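Local coordinates for uncharacterized protein (Enterococcus faecalis, PDB 3D3Y) that is of uncharacterised function but carries a peptidase M16 C-terminal-type domain, and is probably a metal-binding relative of the M16 peptidases, at residues R30-L35 with E228-I233; T41-L46 with A197-D202; I77-S80 with Q85-F88. All blocks are in the same frame, centred on the assembly; numbering follows the deposited sequence.

Contact 1: residues R30-L35 with E228-I233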
ATOM      1  N   ARG A  30      -5.620   9.133  -9.415  1.00 31.74           N
ATOM      2  CA  ARG A  30      -4.718   7.992  -9.264  1.00 32.96           C
ATOM      3  C   ARG A  30      -4.125   7.553 -10.609  1.00 32.25           C
ATOM      4  O   ARG A  30      -4.864   7.156 -11.540  1.00 32.09           O
ATOM      5  CB  ARG A  30      -5.388   6.840  -8.498  1.00 32.04           C
ATOM      6  CG  ARG A  30      -4.485   5.595  -8.339  1.00 34.45           C
ATOM      7  CD  ARG A  30      -4.956   4.628  -7.224  1.00 35.18           C
ATOM      8  NE  ARG A  30      -4.772   5.186  -5.885  1.00 35.15           N
ATOM      9  CZ  ARG A  30      -5.477   4.824  -4.810  1.00 36.87           C
ATOM     10  NH1 ARG A  30      -6.437   3.890  -4.893  1.00 38.59           N
ATOM     11  NH2 ARG A  30      -5.204   5.390  -3.635  1.00 36.61           N
ATOM     12  N   PHE A  31      -2.808   7.715 -10.734  1.00 32.50           N
ATOM     13  CA  PHE A  31      -2.068   7.224 -11.911  1.00 32.64           C
ATOM     14  C   PHE A  31      -1.595   5.790 -11.654  1.00 32.74           C
ATOM     15  O   PHE A  31      -0.980   5.495 -10.639  1.00 32.81           O
ATOM     16  CB  PHE A  31      -0.853   8.096 -12.226  1.00 33.49           C
ATOM     17  CG  PHE A  31      -1.186   9.524 -12.593  1.00 33.11           C
ATOM     18  CD1 PHE A  31      -1.022   9.969 -13.911  1.00 32.37           C
ATOM     19  CD2 PHE A  31      -1.648  10.417 -11.625  1.00 31.30           C
ATOM     20  CE1 PHE A  31      -1.327  11.281 -14.267  1.00 32.21           C
ATOM     21  CE2 PHE A  31      -1.926  11.730 -11.959  1.00 34.06           C
ATOM     22  CZ  PHE A  31      -1.762  12.153 -13.304  1.00 33.75           C
ATOM     23  N   ASN A  32      -1.906   4.889 -12.569  1.00 32.88           N
ATOM     24  CA  ASN A  32      -1.696   3.466 -12.341  1.00 32.62           C
ATOM     25  C   ASN A  32      -0.733   2.966 -13.402  1.00 32.68           C
ATOM     26  O   ASN A  32      -0.930   3.247 -14.591  1.00 32.88           O
ATOM     27  CB  ASN A  32      -3.056   2.755 -12.429  1.00 32.66           C
ATOM     28  CG  ASN A  32      -3.020   1.295 -11.945  1.00 35.03           C
ATOM     29  OD1 ASN A  32      -2.277   0.445 -12.476  1.00 31.49           O
ATOM     30  ND2 ASN A  32      -3.843   1.002 -10.947  1.00 33.55           N
ATOM     31  N   THR A  33       0.306   2.240 -12.978  1.00 33.09           N
ATOM     32  CA  THR A  33       1.290   1.652 -13.904  1.00 34.01           C
ATOM     33  C   THR A  33       1.725   0.277 -13.396  1.00 34.11           C
ATOM     34  O   THR A  33       1.529  -0.043 -12.221  1.00 33.24           O
ATOM     35  CB  THR A  33       2.529   2.575 -14.088  1.00 33.93           C
ATOM     36  OG1 THR A  33       3.228   2.200 -15.285  1.00 36.62           O
ATOM     37  CG2 THR A  33       3.483   2.477 -12.875  1.00 34.12           C
ATOM     38  N   ARG A  34       2.307  -0.535 -14.269  1.00 33.57           N
ATOM     39  CA  ARG A  34       2.947  -1.790 -13.828  1.00 34.82           C
ATOM     40  C   ARG A  34       4.092  -1.506 -12.836  1.00 33.56           C
ATOM     41  O   ARG A  34       4.881  -0.579 -13.035  1.00 33.28           O
ATOM     42  CB  ARG A  34       3.462  -2.582 -15.052  1.00 35.01           C
ATOM     43  CG  ARG A  34       4.033  -3.975 -14.745  1.00 38.06           C
ATOM     44  CD  ARG A  34       4.658  -4.646 -16.016  1.00 38.07           C
ATOM     45  NE  ARG A  34       5.959  -4.034 -16.318  1.00 46.71           N
ATOM     46  CZ  ARG A  34       7.086  -4.281 -15.641  1.00 49.74           C
ATOM     47  NH1 ARG A  34       7.098  -5.151 -14.637  1.00 51.65           N
ATOM     48  NH2 ARG A  34       8.218  -3.667 -15.974  1.00 52.49           N
ATOM     49  N   LEU A  35       4.181  -2.294 -11.769  1.00 33.33           N
ATOM     50  CA  LEU A  35       5.308  -2.153 -10.827  1.00 33.62           C
ATOM     51  C   LEU A  35       6.582  -2.420 -11.612  1.00 34.34           C
ATOM     52  O   LEU A  35       6.656  -3.407 -12.332  1.00 35.20           O
ATOM     53  CB  LEU A  35       5.175  -3.141  -9.687  1.00 32.73           C
ATOM     54  CG  LEU A  35       6.200  -3.016  -8.577  1.00 33.25           C
ATOM     55  CD1 LEU A  35       5.848  -1.822  -7.712  1.00 32.62           C
ATOM     56  CD2 LEU A  35       6.221  -4.304  -7.777  1.00 31.54           C
ATOM     57  N   GLU A 228      -6.375   1.788 -22.318  1.00 36.53           N
ATOM     58  CA  GLU A 228      -7.383   1.627 -21.268  1.00 37.06           C
ATOM     59  C   GLU A 228      -7.037   0.500 -20.266  1.00 36.42           C
ATOM     60  O   GLU A 228      -7.300   0.626 -19.061  1.00 35.56           O
ATOM     61  CB  GLU A 228      -8.753   1.393 -21.910  1.00 38.07           C
ATOM     62  CG  GLU A 228      -9.914   1.398 -20.936  1.00 42.63           C
ATOM     63  CD  GLU A 228     -10.357   2.793 -20.502  1.00 47.03           C
ATOM     64  OE1 GLU A 228     -10.512   3.702 -21.346  1.00 49.92           O
ATOM     65  OE2 GLU A 228     -10.595   2.960 -19.302  1.00 48.37           O
ATOM     66  N   GLY A 229      -6.435  -0.578 -20.761  1.00 35.18           N
ATOM     67  CA  GLY A 229      -6.037  -1.713 -19.924  1.00 35.07           C
ATOM     68  C   GLY A 229      -4.974  -1.389 -18.875  1.00 34.91           C
ATOM     69  O   GLY A 229      -3.925  -0.833 -19.182  1.00 34.67           O
ATOM     70  N   LYS A 230      -5.234  -1.753 -17.625  1.00 34.92           N
ATOM     71  CA  LYS A 230      -4.211  -1.635 -16.576  1.00 34.38           C
ATOM     72  C   LYS A 230      -3.312  -2.884 -16.542  1.00 35.03           C
ATOM     73  O   LYS A 230      -3.705  -3.947 -17.020  1.00 34.79           O
ATOM     74  CB  LYS A 230      -4.887  -1.463 -15.215  1.00 34.60           C
ATOM     75  CG  LYS A 230      -5.612  -0.116 -15.056  1.00 36.34           C
ATOM     76  CD  LYS A 230      -6.195   0.034 -13.662  1.00 33.82           C
ATOM     77  CE  LYS A 230      -6.800   1.409 -13.451  1.00 36.21           C
ATOM     78  NZ  LYS A 230      -8.102   1.589 -14.164  1.00 33.84           N
ATOM     79  N   ALA A 231      -2.119  -2.749 -15.980  1.00 34.97           N
ATOM     80  CA  ALA A 231      -1.309  -3.913 -15.573  1.00 36.39           C
ATOM     81  C   ALA A 231      -2.166  -4.910 -14.758  1.00 36.78           C
ATOM     82  O   ALA A 231      -3.088  -4.498 -14.035  1.00 35.70           O
ATOM     83  CB  ALA A 231      -0.110  -3.458 -14.729  1.00 35.12           C
ATOM     84  N   ALA A 232      -1.841  -6.204 -14.850  1.00 37.65           N
ATOM     85  CA  ALA A 232      -2.487  -7.215 -14.016  1.00 38.65           C
ATOM     86  C   ALA A 232      -2.285  -6.841 -12.557  1.00 39.33           C
ATOM     87  O   ALA A 232      -1.200  -6.414 -12.165  1.00 40.21           O
ATOM     88  CB  ALA A 232      -1.926  -8.569 -14.293  1.00 39.53           C
ATOM     89  N   ILE A 233      -3.332  -6.940 -11.749  1.00 38.57           N
ATOM     90  CA  ILE A 233      -3.164  -6.516 -10.369  1.00 38.81           C
ATOM     91  C   ILE A 233      -2.358  -7.536  -9.534  1.00 38.18           C
ATOM     92  O   ILE A 233      -1.499  -7.146  -8.737  1.00 40.09           O
ATOM     93  CB  ILE A 233      -4.490  -6.110  -9.668  1.00 38.38           C
ATOM     94  CG1 ILE A 233      -4.163  -5.664  -8.232  1.00 41.22           C
ATOM     95  CG2 ILE A 233      -5.497  -7.239  -9.675  1.00 39.35           C
ATOM     96  CD1 ILE A 233      -4.600  -4.299  -7.821  1.00 35.18           C
TER
HETATM   97  O   HOH W   1      -1.415  -0.093 -15.024  1.00 27.28           O
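Arg34, the last residue of strand 24-34, and Ala231, in the irregular loop between helix 211-219 and strand 244-251, bring their backbones to within 5.1 Å (CA to CA), yet no direct hydrogen bond joins the two segments. Contact is made instead by one methyl group, one aliphatic chain and one water. The CB of Ala231 rests against the root of Arg34, 3.6 Å from its CA, while the guanidinium of that arginine leads away to a salt bridge with Asp168. Further back along the strand, Lys230 passes Asn32 with its methylenes, the two side chains crossing at about a right angle; the nearest pair is Lys230 CD and Asn32 ND2 at 3.7 Å. The lysine stays extended until its last torsion (chi4 74°), where it bends and delivers NZ to Asp202. With CG anti to the backbone N (chi1 -169°), Asn32 carries its amide toward the loop, where it is held at both ends. Its OD1 accepts from a water at 2.7 Å, which in turn accepts from Ala231 N at 2.9 Å, and its ND2 is hydrogen-bonded to Tyr376 and Gln85. With donors and acceptor so distributed, the amide has a fixed orientation. The chemistry implies a loop laid against a strand through a water bridge and van der Waals contact of aliphatic carbons, while the charges of Lys230 and Arg34 are probably balanced by Asp202 and Asp168, both outside the two segments.

Contact 2: residues T41-L46 with A197-D202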
ATOM      1  N   THR A  41      11.359   4.423  -7.943  1.00 32.63           N
ATOM      2  CA  THR A  41      12.010   5.522  -7.255  1.00 32.37           C
ATOM      3  C   THR A  41      11.707   6.855  -7.950  1.00 31.63           C
ATOM      4  O   THR A  41      11.548   7.894  -7.288  1.00 31.35           O
ATOM      5  CB  THR A  41      13.570   5.320  -7.199  1.00 32.82           C
ATOM      6  OG1 THR A  41      13.870   4.120  -6.487  1.00 33.94           O
ATOM      7  CG2 THR A  41      14.237   6.519  -6.489  1.00 34.23           C
ATOM      8  N   LYS A  42      11.609   6.823  -9.276  1.00 30.56           N
ATOM      9  CA  LYS A  42      11.225   8.020 -10.040  1.00 30.95           C
ATOM     10  C   LYS A  42       9.833   8.495  -9.619  1.00 31.14           C
ATOM     11  O   LYS A  42       9.634   9.679  -9.335  1.00 31.21           O
ATOM     12  CB  LYS A  42      11.243   7.722 -11.542  1.00 30.16           C
ATOM     13  CG  LYS A  42      12.664   7.693 -12.138  1.00 31.69           C
ATOM     14  CD  LYS A  42      12.608   7.311 -13.590  1.00 33.28           C
ATOM     15  CE  LYS A  42      14.015   7.290 -14.220  1.00 37.05           C
ATOM     16  NZ  LYS A  42      14.632   5.999 -13.801  1.00 38.98           N
ATOM     17  N   ARG A  43       8.875   7.575  -9.569  1.00 31.09           N
ATOM     18  CA  ARG A  43       7.521   7.923  -9.116  1.00 32.04           C
ATOM     19  C   ARG A  43       7.538   8.466  -7.695  1.00 31.50           C
ATOM     20  O   ARG A  43       6.869   9.460  -7.383  1.00 32.62           O
ATOM     21  CB  ARG A  43       6.592   6.709  -9.229  1.00 31.49           C
ATOM     22  CG  ARG A  43       6.311   6.369 -10.679  1.00 32.41           C
ATOM     23  CD  ARG A  43       5.660   5.002 -10.882  1.00 34.35           C
ATOM     24  NE  ARG A  43       4.230   4.917 -10.504  1.00 30.17           N
ATOM     25  CZ  ARG A  43       3.212   5.350 -11.248  1.00 31.89           C
ATOM     26  NH1 ARG A  43       3.437   6.012 -12.385  1.00 29.68           N
ATOM     27  NH2 ARG A  43       1.951   5.167 -10.830  1.00 32.10           N
ATOM     28  N   THR A  44       8.246   7.795  -6.808  1.00 31.81           N
ATOM     29  CA  THR A  44       8.353   8.279  -5.412  1.00 31.95           C
ATOM     30  C   THR A  44       8.880   9.707  -5.304  1.00 31.80           C
ATOM     31  O   THR A  44       8.294  10.541  -4.578  1.00 32.19           O
ATOM     32  CB  THR A  44       9.204   7.316  -4.555  1.00 32.12           C
ATOM     33  OG1 THR A  44       8.640   6.020  -4.667  1.00 31.31           O
ATOM     34  CG2 THR A  44       9.275   7.722  -3.066  1.00 32.42           C
ATOM     35  N   LEU A  45       9.992   9.987  -5.970  1.00 30.90           N
ATOM     36  CA  LEU A  45      10.568  11.339  -5.917  1.00 31.43           C
ATOM     37  C   LEU A  45       9.660  12.367  -6.601  1.00 31.70           C
ATOM     38  O   LEU A  45       9.490  13.500  -6.120  1.00 33.09           O
ATOM     39  CB  LEU A  45      11.969  11.377  -6.563  1.00 31.98           C
ATOM     40  CG  LEU A  45      12.710  12.734  -6.608  1.00 32.10           C
ATOM     41  CD1 LEU A  45      12.811  13.358  -5.156  1.00 34.00           C
ATOM     42  CD2 LEU A  45      14.114  12.505  -7.173  1.00 30.22           C
ATOM     43  N   LEU A  46       9.089  11.979  -7.735  1.00 31.57           N
ATOM     44  CA  LEU A  46       8.144  12.837  -8.433  1.00 31.48           C
ATOM     45  C   LEU A  46       6.976  13.264  -7.524  1.00 32.16           C
ATOM     46  O   LEU A  46       6.515  14.402  -7.580  1.00 30.84           O
ATOM     47  CB  LEU A  46       7.610  12.122  -9.670  1.00 31.48           C
ATOM     48  CG  LEU A  46       6.714  12.996 -10.546  1.00 32.18           C
ATOM     49  CD1 LEU A  46       7.461  14.250 -11.121  1.00 31.20           C
ATOM     50  CD2 LEU A  46       6.156  12.136 -11.681  1.00 30.58           C
ATOM     51  N   ALA A 197       1.695  10.920 -20.031  1.00 32.81           N
ATOM     52  CA  ALA A 197       1.244  10.382 -21.310  1.00 32.96           C
ATOM     53  C   ALA A 197       0.778   8.918 -21.298  1.00 32.92           C
ATOM     54  O   ALA A 197      -0.031   8.541 -22.120  1.00 33.47           O
ATOM     55  CB  ALA A 197       2.316  10.603 -22.363  1.00 33.01           C
ATOM     56  N   GLU A 198       1.275   8.102 -20.362  1.00 33.65           N
ATOM     57  CA  GLU A 198       1.131   6.626 -20.440  1.00 34.01           C
ATOM     58  C   GLU A 198       0.275   5.919 -19.357  1.00 33.37           C
ATOM     59  O   GLU A 198      -0.280   4.849 -19.608  1.00 33.92           O
ATOM     60  CB  GLU A 198       2.522   5.954 -20.522  1.00 34.33           C
ATOM     61  CG  GLU A 198       3.449   6.601 -21.557  1.00 36.68           C
ATOM     62  CD  GLU A 198       4.646   5.737 -21.960  1.00 36.31           C
ATOM     63  OE1 GLU A 198       5.056   4.821 -21.206  1.00 36.80           O
ATOM     64  OE2 GLU A 198       5.188   6.008 -23.040  1.00 40.21           O
ATOM     65  N   ASP A 199       0.174   6.491 -18.167  1.00 32.58           N
ATOM     66  CA  ASP A 199      -0.468   5.773 -17.068  1.00 33.04           C
ATOM     67  C   ASP A 199      -1.981   5.744 -17.278  1.00 32.88           C
ATOM     68  O   ASP A 199      -2.552   6.672 -17.875  1.00 32.27           O
ATOM     69  CB  ASP A 199      -0.179   6.445 -15.713  1.00 31.92           C
ATOM     70  CG  ASP A 199       1.187   6.057 -15.090  1.00 33.97           C
ATOM     71  OD1 ASP A 199       2.153   5.616 -15.784  1.00 33.67           O
ATOM     72  OD2 ASP A 199       1.297   6.250 -13.844  1.00 34.32           O
ATOM     73  N   GLN A 200      -2.630   4.692 -16.776  1.00 32.60           N
ATOM     74  CA  GLN A 200      -4.088   4.699 -16.646  1.00 32.99           C
ATOM     75  C   GLN A 200      -4.426   5.657 -15.511  1.00 32.90           C
ATOM     76  O   GLN A 200      -3.798   5.628 -14.445  1.00 33.74           O
ATOM     77  CB  GLN A 200      -4.645   3.296 -16.383  1.00 31.80           C
ATOM     78  CG  GLN A 200      -4.585   2.377 -17.630  1.00 33.15           C
ATOM     79  CD  GLN A 200      -3.146   2.155 -18.097  1.00 34.47           C
ATOM     80  OE1 GLN A 200      -2.279   1.741 -17.315  1.00 34.55           O
ATOM     81  NE2 GLN A 200      -2.886   2.435 -19.371  1.00 34.51           N
ATOM     82  N   VAL A 201      -5.397   6.532 -15.744  1.00 32.54           N
ATOM     83  CA  VAL A 201      -5.708   7.574 -14.770  1.00 31.12           C
ATOM     84  C   VAL A 201      -7.165   7.406 -14.368  1.00 31.48           C
ATOM     85  O   VAL A 201      -8.033   7.241 -15.230  1.00 29.94           O
ATOM     86  CB  VAL A 201      -5.483   8.995 -15.379  1.00 32.28           C
ATOM     87  CG1 VAL A 201      -5.810  10.091 -14.344  1.00 29.23           C
ATOM     88  CG2 VAL A 201      -4.038   9.158 -15.835  1.00 32.08           C
ATOM     89  N   ASP A 202      -7.425   7.415 -13.065  1.00 30.52           N
ATOM     90  CA  ASP A 202      -8.803   7.377 -12.574  1.00 31.48           C
ATOM     91  C   ASP A 202      -8.976   8.473 -11.529  1.00 30.77           C
ATOM     92  O   ASP A 202      -8.119   8.684 -10.666  1.00 31.41           O
ATOM     93  CB  ASP A 202      -9.178   5.980 -12.038  1.00 31.12           C
ATOM     94  CG  ASP A 202      -9.366   4.978 -13.151  1.00 33.61           C
ATOM     95  OD1 ASP A 202     -10.483   4.889 -13.703  1.00 36.08           O
ATOM     96  OD2 ASP A 202      -8.378   4.298 -13.509  1.00 37.32           O
TER
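Arg43 and Asp199 make the whole of this contact, a buried salt bridge spanning backbones whose CA atoms stay 11.5 Å apart. The side chains advance from opposite directions, and a single carboxylate oxygen does the work: Asp199 OD2 accepts from Arg43 NH1 at 2.6 Å through its syn lone pair, with an N-H...O angle of 158°. That oxygen lies at the edge of the guanidinium, close to its plane. A weak second bond runs from Arg43 NH2 to the same OD2 at 3.3 Å, so this is a fork onto one oxygen and not a two-oxygen, side-by-side pairing; the guanidinium and carboxylate planes are 42° apart. The arginine chain bends at its third torsion (chi3 74°), which swings the guanidinium round after an extended start from helix 40-52. The same guanidinium is also bonded to Tyr191 OH through NH1, to His86 ND1 through NE and, weakly, to the carbonyl of Phe31 through NH2, so all three nitrogens have partners that restrain its rotation. Further out, Asp199 is the first residue to leave helical geometry after helix 185-198, which probably helps to place its carboxylate, and Phe31 and Thr33 pack against it. Helices 40-52 and 185-198 lie by the six-stranded mixed sheet, consistent with the alpha/beta fold of the M16 family, and the ion pair joins the first helix to the helix-to-strand junction 198-200.

Contact 3: residues I77-S80 with Q85-F88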
ATOM      1  N   ILE A  77       0.386  14.379  -2.120  1.00 32.48           N
ATOM      2  CA  ILE A  77       0.713  13.379  -3.128  1.00 32.83           C
ATOM      3  C   ILE A  77       1.610  12.315  -2.474  1.00 33.52           C
ATOM      4  O   ILE A  77       2.567  12.649  -1.720  1.00 32.05           O
ATOM      5  CB  ILE A  77       1.423  14.011  -4.366  1.00 31.65           C
ATOM      6  CG1 ILE A  77       0.667  15.248  -4.883  1.00 31.28           C
ATOM      7  CG2 ILE A  77       1.570  12.988  -5.516  1.00 33.86           C
ATOM      8  CD1 ILE A  77       1.317  15.869  -6.195  1.00 32.94           C
ATOM      9  N   GLY A  78       1.304  11.046  -2.745  1.00 33.96           N
ATOM     10  CA  GLY A  78       2.206   9.952  -2.329  1.00 35.64           C
ATOM     11  C   GLY A  78       2.103   8.766  -3.299  1.00 36.31           C
ATOM     12  O   GLY A  78       1.457   8.862  -4.329  1.00 35.80           O
ATOM     13  N   VAL A  79       2.735   7.645  -2.946  1.00 35.06           N
ATOM     14  CA  VAL A  79       2.739   6.479  -3.789  1.00 33.89           C
ATOM     15  C   VAL A  79       2.475   5.261  -2.950  1.00 33.97           C
ATOM     16  O   VAL A  79       2.712   5.261  -1.726  1.00 33.53           O
ATOM     17  CB  VAL A  79       4.088   6.288  -4.551  1.00 33.10           C
ATOM     18  CG1 VAL A  79       4.326   7.429  -5.516  1.00 33.36           C
ATOM     19  CG2 VAL A  79       5.260   6.174  -3.566  1.00 32.00           C
ATOM     20  N   SER A  80       1.969   4.222  -3.608  1.00 34.64           N
ATOM     21  CA  SER A  80       1.845   2.928  -2.949  1.00 35.32           C
ATOM     22  C   SER A  80       1.976   1.800  -3.961  1.00 35.75           C
ATOM     23  O   SER A  80       2.040   2.028  -5.171  1.00 35.62           O
ATOM     24  CB  SER A  80       0.534   2.826  -2.146  1.00 36.92           C
ATOM     25  OG  SER A  80      -0.562   3.140  -2.966  1.00 35.34           O
ATOM     26  N   GLN A  85       1.009  -3.623  -9.381  1.00 32.66           N
ATOM     27  CA  GLN A  85       0.771  -2.211  -9.775  1.00 31.46           C
ATOM     28  C   GLN A  85       1.480  -1.264  -8.822  1.00 31.84           C
ATOM     29  O   GLN A  85       1.742  -1.597  -7.659  1.00 30.98           O
ATOM     30  CB  GLN A  85      -0.732  -1.904  -9.775  1.00 31.29           C
ATOM     31  CG  GLN A  85      -1.493  -2.610 -10.879  1.00 30.55           C
ATOM     32  CD  GLN A  85      -3.001  -2.479 -10.755  1.00 31.12           C
ATOM     33  OE1 GLN A  85      -3.511  -1.749  -9.903  1.00 29.73           O
ATOM     34  NE2 GLN A  85      -3.729  -3.195 -11.621  1.00 30.15           N
ATOM     35  N   HIS A  86       1.827  -0.089  -9.329  1.00 31.90           N
ATOM     36  CA  HIS A  86       2.384   0.957  -8.488  1.00 31.96           C
ATOM     37  C   HIS A  86       1.489   2.178  -8.755  1.00 32.03           C
ATOM     38  O   HIS A  86       1.170   2.510  -9.929  1.00 32.49           O
ATOM     39  CB  HIS A  86       3.874   1.224  -8.831  1.00 31.78           C
ATOM     40  CG  HIS A  86       4.577   2.091  -7.826  1.00 30.14           C
ATOM     41  ND1 HIS A  86       4.639   3.462  -7.937  1.00 31.53           N
ATOM     42  CD2 HIS A  86       5.220   1.777  -6.676  1.00 32.20           C
ATOM     43  CE1 HIS A  86       5.299   3.960  -6.900  1.00 32.50           C
ATOM     44  NE2 HIS A  86       5.662   2.954  -6.117  1.00 31.94           N
ATOM     45  N   TRP A  87       1.029   2.792  -7.669  1.00 31.64           N
ATOM     46  CA  TRP A  87       0.019   3.835  -7.735  1.00 31.83           C
ATOM     47  C   TRP A  87       0.652   5.174  -7.323  1.00 32.50           C
ATOM     48  O   TRP A  87       1.365   5.246  -6.335  1.00 33.38           O
ATOM     49  CB  TRP A  87      -1.129   3.503  -6.749  1.00 31.44           C
ATOM     50  CG  TRP A  87      -1.917   2.198  -6.979  1.00 30.61           C
ATOM     51  CD1 TRP A  87      -1.885   1.366  -8.082  1.00 31.80           C
ATOM     52  CD2 TRP A  87      -2.912   1.664  -6.103  1.00 30.53           C
ATOM     53  NE1 TRP A  87      -2.789   0.310  -7.905  1.00 29.77           N
ATOM     54  CE2 TRP A  87      -3.428   0.483  -6.702  1.00 32.23           C
ATOM     55  CE3 TRP A  87      -3.427   2.078  -4.851  1.00 32.26           C
ATOM     56  CZ2 TRP A  87      -4.431  -0.292  -6.094  1.00 32.64           C
ATOM     57  CZ3 TRP A  87      -4.434   1.291  -4.235  1.00 31.75           C
ATOM     58  CH2 TRP A  87      -4.914   0.118  -4.862  1.00 31.06           C
ATOM     59  N   PHE A  88       0.328   6.241  -8.056  1.00 32.61           N
ATOM     60  CA  PHE A  88       0.787   7.605  -7.763  1.00 31.89           C
ATOM     61  C   PHE A  88      -0.504   8.369  -7.487  1.00 32.01           C
ATOM     62  O   PHE A  88      -1.379   8.449  -8.348  1.00 31.86           O
ATOM     63  CB  PHE A  88       1.535   8.146  -8.963  1.00 31.58           C
ATOM     64  CG  PHE A  88       2.059   9.552  -8.819  1.00 32.23           C
ATOM     65  CD1 PHE A  88       3.428   9.768  -8.622  1.00 32.12           C
ATOM     66  CD2 PHE A  88       1.210  10.667  -8.971  1.00 32.27           C
ATOM     67  CE1 PHE A  88       3.942  11.068  -8.567  1.00 30.79           C
ATOM     68  CE2 PHE A  88       1.704  11.986  -8.897  1.00 32.39           C
ATOM     69  CZ  PHE A  88       3.088  12.186  -8.680  1.00 30.87           C
TER
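Ser80 and Trp87 pair across a beta hairpin, strands 74-82 and 85-95, at one border of the six-stranded mixed sheet; the segment axes run antiparallel at 172°. Two backbone hydrogen bonds mark this hydrogen-bonded pair: Trp87 N donates to Ser80 O at 2.8 Å, almost perfectly straight, and Ser80 N donates to Trp87 O at 3.0 Å. A CA-H...O contact from Val79 CA to Trp87 O supplements them beside the non-hydrogen-bonded pair Val79 and Phe88. Apolar packing occupies the face that carries these two residues. There Ile77 crosses Phe88 obliquely and sets its CG2 3.5 Å from Phe88 CE2, while Val79 CG1 comes to 4.0 Å from Phe88 CD1, the opposite corner of the ring, on the same side of its plane. Ile77 CG2 stands anti to its own backbone N, which turns this methyl rather than the ethyl branch to the ring. Val79 CB also lies 3.5 Å from His86 CE1. Polar groups meet the aromatic rings as well. The carbonyl O of Ser80 sits over one face of the His86 imidazole, offset toward its rim, and His86 NE2 bonds to Ser173 O. On the opposite face of the sheet from Phe88, Ser80 OG, weakly bonded to Asn89, approaches Trp87 CE3 at 3.6 Å, and Tyr376 meets the indole edge-to-face. Gln85 NE2 is hydrogen-bonded to Ala231 O; its OE1 accepts from Trp87 NE1 at 3.0 Å, only 6° out of the indole plane.

The three contacts share the six-stranded mixed sheet, where strand 24-34 lies between strands 200-207 and 85-95. Their centres are close: about 10 Å between contacts 1 and 2, 11 Å between 1 and 3, and 7 Å between 2 and 3. Along the chain they are nested, the local hairpin of contact 3 inside the loop closed by contact 2, itself inside that of contact 1. Residues of one contact also meet residues of another: backbone hydrogen bonds join Asn32 N to Gln200 O and Phe31 N to Phe88 O. A short-range hairpin and two long-range closures thus converge, bringing chain parts nearly 200 residues apart onto one sheet.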